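Local coordinates for protein glycosyl hydrolase family 26 (Bacteroides ovatus, PDB 4ZXO) that hydrolyses beta-mannan chains such as galactomannan as a family 26 beta-mannanase, an enzyme of the bacterium's galactomannan-degrading system, at residues Leu65-Gly71 and Glu137-Val142; Pro163-His167 and Tyr184-Trp188. All blocks are in the same frame, centred on the assembly; numbering follows the deposited sequence.

Contact 1. Residues Leu65-Gly71 and Glu137-Val142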
loop_
_atom_site.group_PDB
_atom_site.type_symbol
_atom_site.label_atom_id
_atom_site.label_comp_id
_atom_site.label_asym_id
_atom_site.label_seq_id
_atom_site.Cartn_x
_atom_site.Cartn_y
_atom_site.Cartn_z
ATOM N N LEU A 65 0.310 -7.321 7.010
ATOM C CA LEU A 65 -0.215 -8.595 7.522
ATOM C C LEU A 65 0.851 -9.703 7.627
ATOM O O LEU A 65 0.532 -10.821 7.995
ATOM C CB LEU A 65 -1.375 -9.077 6.668
ATOM C CG LEU A 65 -2.554 -8.135 6.634
ATOM C CD1 LEU A 65 -3.700 -8.734 5.794
ATOM C CD2 LEU A 65 -3.025 -7.722 8.067
ATOM N N GLY A 66 2.113 -9.376 7.363
ATOM C CA GLY A 66 3.160 -10.379 7.440
ATOM C C GLY A 66 3.132 -11.095 8.773
ATOM O O GLY A 66 3.066 -10.454 9.842
ATOM N N GLU A 67 3.184 -12.429 8.682
ATOM C CA GLU A 67 3.134 -13.431 9.788
ATOM C C GLU A 67 1.726 -13.757 10.236
ATOM O O GLU A 67 1.552 -14.650 11.053
ATOM C CB GLU A 67 4.018 -13.045 10.995
ATOM C CG GLU A 67 5.482 -12.901 10.580
ATOM C CD GLU A 67 6.420 -12.786 11.754
ATOM O OE1 GLU A 67 6.036 -13.061 12.919
ATOM O OE2 GLU A 67 7.585 -12.462 11.529
ATOM N N ILE A 68 0.683 -13.150 9.662
ATOM C CA ILE A 68 -0.663 -13.651 9.964
ATOM C C ILE A 68 -0.767 -15.102 9.571
ATOM O O ILE A 68 -1.485 -15.889 10.243
ATOM C CB ILE A 68 -1.775 -12.788 9.300
ATOM C CG1 ILE A 68 -3.135 -13.024 10.047
ATOM C CG2 ILE A 68 -1.861 -13.075 7.773
ATOM C CD1 ILE A 68 -4.101 -11.913 9.871
ATOM N N GLU A 69 -0.025 -15.492 8.536
ATOM C CA GLU A 69 -0.055 -16.867 8.035
ATOM C C GLU A 69 0.466 -17.872 9.057
ATOM O O GLU A 69 0.215 -19.093 8.898
ATOM C CB GLU A 69 0.784 -16.979 6.763
ATOM C CG GLU A 69 2.267 -16.530 6.895
ATOM C CD GLU A 69 2.495 -15.018 6.790
ATOM O OE1 GLU A 69 1.520 -14.234 6.802
ATOM O OE2 GLU A 69 3.701 -14.617 6.748
ATOM N N LEU A 70 1.264 -17.390 10.029
ATOM C CA LEU A 70 1.793 -18.264 11.090
ATOM C C LEU A 70 0.806 -18.516 12.211
ATOM O O LEU A 70 1.084 -19.313 13.115
ATOM C CB LEU A 70 3.038 -17.685 11.672
ATOM C CG LEU A 70 4.162 -17.434 10.667
ATOM C CD1 LEU A 70 5.443 -16.936 11.362
ATOM C CD2 LEU A 70 4.528 -18.660 9.867
ATOM N N GLY A 71 -0.342 -17.882 12.185
ATOM C CA GLY A 71 -1.360 -18.167 13.215
ATOM C C GLY A 71 -1.127 -17.537 14.586
ATOM O O GLY A 71 -1.812 -17.878 15.571
ATOM N N GLU A 137 -3.847 -22.123 2.476
ATOM C CA GLU A 137 -4.225 -21.940 3.887
ATOM C C GLU A 137 -3.744 -20.551 4.369
ATOM O O GLU A 137 -4.469 -19.858 5.076
ATOM C CB GLU A 137 -3.622 -23.076 4.716
ATOM C CG GLU A 137 -3.863 -22.990 6.215
ATOM C CD GLU A 137 -2.544 -22.970 6.962
ATOM O OE1 GLU A 137 -1.733 -23.975 6.934
ATOM O OE2 GLU A 137 -2.307 -21.911 7.563
ATOM N N TRP A 138 -2.536 -20.164 3.942
ATOM C CA TRP A 138 -1.976 -18.854 4.307
ATOM C C TRP A 138 -2.837 -17.725 3.747
ATOM O O TRP A 138 -3.146 -16.788 4.449
ATOM C CB TRP A 138 -0.531 -18.724 3.808
ATOM C CG TRP A 138 0.441 -19.542 4.662
ATOM C CD1 TRP A 138 0.151 -20.471 5.635
ATOM C CD2 TRP A 138 1.839 -19.421 4.611
ATOM N NE1 TRP A 138 1.325 -20.932 6.195
ATOM C CE2 TRP A 138 2.378 -20.280 5.599
ATOM C CE3 TRP A 138 2.697 -18.604 3.850
ATOM C CZ2 TRP A 138 3.753 -20.386 5.835
ATOM C CZ3 TRP A 138 4.095 -18.710 4.055
ATOM C CH2 TRP A 138 4.610 -19.585 5.065
ATOM N N ILE A 139 -3.254 -17.847 2.485
ATOM C CA ILE A 139 -4.086 -16.825 1.888
ATOM C C ILE A 139 -5.441 -16.799 2.648
ATOM O O ILE A 139 -5.966 -15.722 2.899
ATOM C CB ILE A 139 -4.283 -17.049 0.401
ATOM C CG1 ILE A 139 -2.939 -16.873 -0.356
ATOM C CG2 ILE A 139 -5.317 -16.070 -0.170
ATOM C CD1 ILE A 139 -2.936 -17.537 -1.794
ATOM N N ASP A 140 -5.960 -17.957 3.053
ATOM C CA ASP A 140 -7.223 -18.028 3.758
ATOM C C ASP A 140 -7.108 -17.321 5.101
ATOM O O ASP A 140 -8.078 -16.741 5.588
ATOM C CB ASP A 140 -7.662 -19.499 3.965
ATOM C CG ASP A 140 -8.185 -20.125 2.703
ATOM O OD1 ASP A 140 -8.326 -19.427 1.656
ATOM O OD2 ASP A 140 -8.585 -21.307 2.770
ATOM N N ARG A 141 -5.920 -17.333 5.693
ATOM C CA ARG A 141 -5.704 -16.638 6.976
ATOM C C ARG A 141 -5.782 -15.138 6.766
ATOM O O ARG A 141 -6.388 -14.406 7.574
ATOM C CB ARG A 141 -4.336 -17.049 7.616
ATOM C CG ARG A 141 -4.394 -18.517 8.195
ATOM C CD ARG A 141 -3.058 -19.144 8.703
ATOM N NE ARG A 141 -3.368 -20.059 9.807
ATOM C CZ ARG A 141 -2.519 -20.920 10.365
ATOM N NH1 ARG A 141 -2.945 -21.652 11.394
ATOM N NH2 ARG A 141 -1.248 -21.044 9.925
ATOM N N VAL A 142 -5.195 -14.654 5.673
ATOM C CA VAL A 142 -5.427 -13.256 5.270
ATOM C C VAL A 142 -6.919 -12.987 5.022
ATOM O O VAL A 142 -7.480 -11.982 5.489
ATOM C CB VAL A 142 -4.629 -12.926 3.980
ATOM C CG1 VAL A 142 -5.088 -11.560 3.398
ATOM C CG2 VAL A 142 -3.126 -12.921 4.292
#

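Contact 2. Residues Pro163-His167 and Tyr184-Trp188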
loop_
_atom_site.group_PDB
_atom_site.type_symbol
_atom_site.label_atom_id
_atom_site.label_comp_id
_atom_site.label_asym_id
_atom_site.label_seq_id
_atom_site.Cartn_x
_atom_site.Cartn_y
_atom_site.Cartn_z
ATOM N N PRO A 163 -0.508 -7.240 -2.103
ATOM C CA PRO A 163 0.437 -8.328 -1.860
ATOM C C PRO A 163 1.465 -8.397 -3.014
ATOM O O PRO A 163 1.261 -7.751 -4.048
ATOM C CB PRO A 163 -0.467 -9.576 -1.874
ATOM C CG PRO A 163 -1.511 -9.205 -2.924
ATOM C CD PRO A 163 -1.814 -7.746 -2.584
ATOM N N TRP A 164 2.514 -9.189 -2.849
ATOM C CA TRP A 164 3.405 -9.539 -3.981
ATOM C C TRP A 164 4.022 -8.298 -4.607
ATOM O O TRP A 164 4.180 -8.182 -5.833
ATOM C CB TRP A 164 2.650 -10.332 -5.072
ATOM C CG TRP A 164 1.776 -11.451 -4.524
ATOM C CD1 TRP A 164 0.423 -11.623 -4.737
ATOM C CD2 TRP A 164 2.176 -12.503 -3.624
ATOM N NE1 TRP A 164 -0.032 -12.713 -4.039
ATOM C CE2 TRP A 164 1.011 -13.270 -3.343
ATOM C CE3 TRP A 164 3.400 -12.850 -3.000
ATOM C CZ2 TRP A 164 1.043 -14.395 -2.517
ATOM C CZ3 TRP A 164 3.420 -13.967 -2.170
ATOM C CH2 TRP A 164 2.245 -14.700 -1.923
ATOM N N HIS A 165 4.377 -7.351 -3.758
ATOM C CA HIS A 165 4.870 -6.056 -4.239
ATOM C C HIS A 165 6.352 -6.100 -4.683
ATOM O O HIS A 165 7.102 -7.026 -4.376
ATOM C CB HIS A 165 4.622 -4.994 -3.142
ATOM C CG HIS A 165 5.426 -5.174 -1.899
ATOM N ND1 HIS A 165 5.348 -6.298 -1.095
ATOM C CD2 HIS A 165 6.256 -4.302 -1.261
ATOM C CE1 HIS A 165 6.145 -6.125 -0.050
ATOM N NE2 HIS A 165 6.691 -4.913 -0.121
ATOM N N GLU A 166 6.755 -5.078 -5.408
ATOM C CA GLU A 166 8.171 -4.887 -5.757
ATOM C C GLU A 166 8.653 -6.095 -6.498
ATOM O O GLU A 166 9.809 -6.557 -6.346
ATOM C CB GLU A 166 9.033 -4.576 -4.513
ATOM C CG GLU A 166 8.667 -3.180 -4.013
ATOM C CD GLU A 166 9.245 -2.754 -2.709
ATOM O OE1 GLU A 166 10.187 -3.387 -2.238
ATOM O OE2 GLU A 166 8.753 -1.721 -2.151
ATOM N N HIS A 167 7.795 -6.594 -7.403
ATOM C CA HIS A 167 8.106 -7.889 -8.011
ATOM C C HIS A 167 9.087 -7.815 -9.166
ATOM O O HIS A 167 9.524 -8.874 -9.676
ATOM C CB HIS A 167 6.819 -8.550 -8.494
ATOM C CG HIS A 167 6.214 -7.852 -9.650
ATOM N ND1 HIS A 167 5.367 -6.762 -9.503
ATOM C CD2 HIS A 167 6.347 -8.071 -10.983
ATOM C CE1 HIS A 167 5.015 -6.345 -10.707
ATOM N NE2 HIS A 167 5.604 -7.113 -11.618
ATOM N N TYR A 184 4.446 -16.116 -11.413
ATOM C CA TYR A 184 4.081 -14.934 -10.635
ATOM C C TYR A 184 2.581 -14.585 -10.832
ATOM O O TYR A 184 1.856 -14.260 -9.864
ATOM C CB TYR A 184 4.972 -13.751 -11.034
ATOM C CG TYR A 184 4.616 -12.503 -10.272
ATOM C CD1 TYR A 184 5.080 -12.263 -8.960
ATOM C CD2 TYR A 184 3.762 -11.551 -10.861
ATOM C CE1 TYR A 184 4.696 -11.091 -8.246
ATOM C CE2 TYR A 184 3.390 -10.416 -10.153
ATOM C CZ TYR A 184 3.888 -10.194 -8.866
ATOM O OH TYR A 184 3.457 -9.066 -8.224
ATOM N N LYS A 185 2.123 -14.609 -12.093
ATOM C CA LYS A 185 0.701 -14.311 -12.335
ATOM C C LYS A 185 -0.158 -15.327 -11.635
ATOM O O LYS A 185 -1.237 -14.981 -11.190
ATOM C CB LYS A 185 0.358 -14.294 -13.834
ATOM C CG LYS A 185 1.021 -13.131 -14.577
ATOM C CD LYS A 185 0.776 -13.214 -16.065
ATOM C CE LYS A 185 1.619 -12.208 -16.756
ATOM N NZ LYS A 185 1.462 -12.381 -18.277
ATOM N N THR A 186 0.299 -16.588 -11.539
ATOM C CA THR A 186 -0.481 -17.610 -10.832
ATOM C C THR A 186 -0.594 -17.299 -9.340
ATOM O O THR A 186 -1.651 -17.569 -8.752
ATOM C CB THR A 186 0.133 -18.993 -11.032
ATOM O OG1 THR A 186 0.172 -19.248 -12.435
ATOM C CG2 THR A 186 -0.700 -20.086 -10.347
ATOM N N LEU A 187 0.436 -16.696 -8.737
ATOM C CA LEU A 187 0.298 -16.255 -7.332
ATOM C C LEU A 187 -0.890 -15.338 -7.175
ATOM O O LEU A 187 -1.673 -15.458 -6.256
ATOM C CB LEU A 187 1.506 -15.481 -6.825
ATOM C CG LEU A 187 2.724 -16.296 -6.434
ATOM C CD1 LEU A 187 3.845 -15.350 -6.054
ATOM C CD2 LEU A 187 2.357 -17.272 -5.330
ATOM N N TRP A 188 -0.990 -14.387 -8.082
ATOM C CA TRP A 188 -2.097 -13.470 -8.062
ATOM C C TRP A 188 -3.420 -14.161 -8.294
ATOM O O TRP A 188 -4.389 -13.872 -7.574
ATOM C CB TRP A 188 -1.909 -12.412 -9.123
ATOM C CG TRP A 188 -1.046 -11.244 -8.664
ATOM C CD1 TRP A 188 0.258 -10.989 -8.987
ATOM C CD2 TRP A 188 -1.468 -10.177 -7.808
ATOM N NE1 TRP A 188 0.671 -9.817 -8.396
ATOM C CE2 TRP A 188 -0.377 -9.283 -7.690
ATOM C CE3 TRP A 188 -2.675 -9.874 -7.147
ATOM C CZ2 TRP A 188 -0.438 -8.126 -6.914
ATOM C CZ3 TRP A 188 -2.740 -8.688 -6.384
ATOM C CH2 TRP A 188 -1.635 -7.834 -6.281
#

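Contact 1. Residues Leu65-Gly71 and Glu137-Val142
Glu69 lays the aliphatic root of its side chain over one face of the Trp138 indole. Glu69 CB stands 3.5 Å from the centroid of the Trp138 five-membered ring, 19° off the ring normal, a CH-pi contact, while CG lies over CD2 and CE3. Because CG sits between the backbone N and the carbonyl carbon (chi1 56°) and the chain bends again at chi2, the carboxylate is carried off the indole. There OE1 accepts from the indole N-H of Trp102 and OE2 from the backbone N of Arg105, with a weak bond from Glu67 N as well, so a buried acid is satisfied. The backbone O of Glu69 is taken by Arg141 NH2 at 2.6 Å, the donor lying above the carbonyl plane and the bond rather bent (138°). Arg141 NH2 also forms a salt bridge with Glu137 OE2 at 2.7 Å, while Gly71 CA lies over one face of the guanidinium; a CB here would crowd Arg141 NH1 and, at these backbone angles, the preceding carbonyl O, so glycine suits the place. Deeper in, the branched Val142 offers CG2 to Ile68 CG2 at 3.7 Å and CG1 to Leu65 CD1. A type II turn from Leu65 to Ile68, running into a 3-10 segment, thus packs on helix 132-147, a TIM-barrel arrangement in which the loop leaving strand 60-64 is held by a surrounding helix.

Contact 2. Residues Pro163-His167 and Tyr184-Trp188
Tyr184 stacks its ring against His167 and reaches the backbone of Trp164. With CG anti to the backbone N, the ring extends from CB toward the loop: CD1 and CE1 pass His167 CB, Tyr184 CE1 at 3.3 Å, while CE2 lies against His167 CG and CD2, and CZ against CG. The two rings form an offset stack, centroids 4.5 Å apart and planes at 22°. At the tip, Tyr184 OH donates to Trp164 O at 2.6 Å, in the carbonyl plane, and accepts from Trp188 NE1 at 2.9 Å in a nearly straight bond (163°). A phenylalanine here would probably keep the stack but leave both the Trp164 carbonyl and the Trp188 N-H without this buried partner. Trp188, its indole so fixed, receives the edge of Trp164 on its face, CD1 leading and the five-membered rings at 74°, while Pro163 CG, a compact apolar group, meets Trp188 CH2 at 3.6 Å. Leu187 CD1 covers one face of the Trp164 six-membered ring, opposite Pro163 CB, and the Trp164 N-H goes to Thr191 OG1. Thus helix 181-197 is bound to the loop after parallel strand 159-162, with helix 121-125 touching Leu187 and Tyr207, ending neighbouring strand 203-207, meeting the His167 ring.

From the N terminus, the chain runs through strand 60-64 into segment 65-71, then passes helix 81-93, strand 97-101 and helix 121-125 before helix 132-147 closes contact 1 across 65 intervening residues. Strand 159-162 follows, and contact 2 opens just beyond it, closing only 16 residues later on helix 181-197. The two are therefore in series, neither nesting nor crossing. Each fastens a loop emerging from a strand of the parallel barrel to a helix, but contact 1 spans past a further strand whereas contact 2 uses the helix next along the chain. Their centres lie about 16 Å apart, and their nearest atoms come to about 5 Å without touching; Ile139 of helix 132-147 packs on Thr191 of helix 181-197.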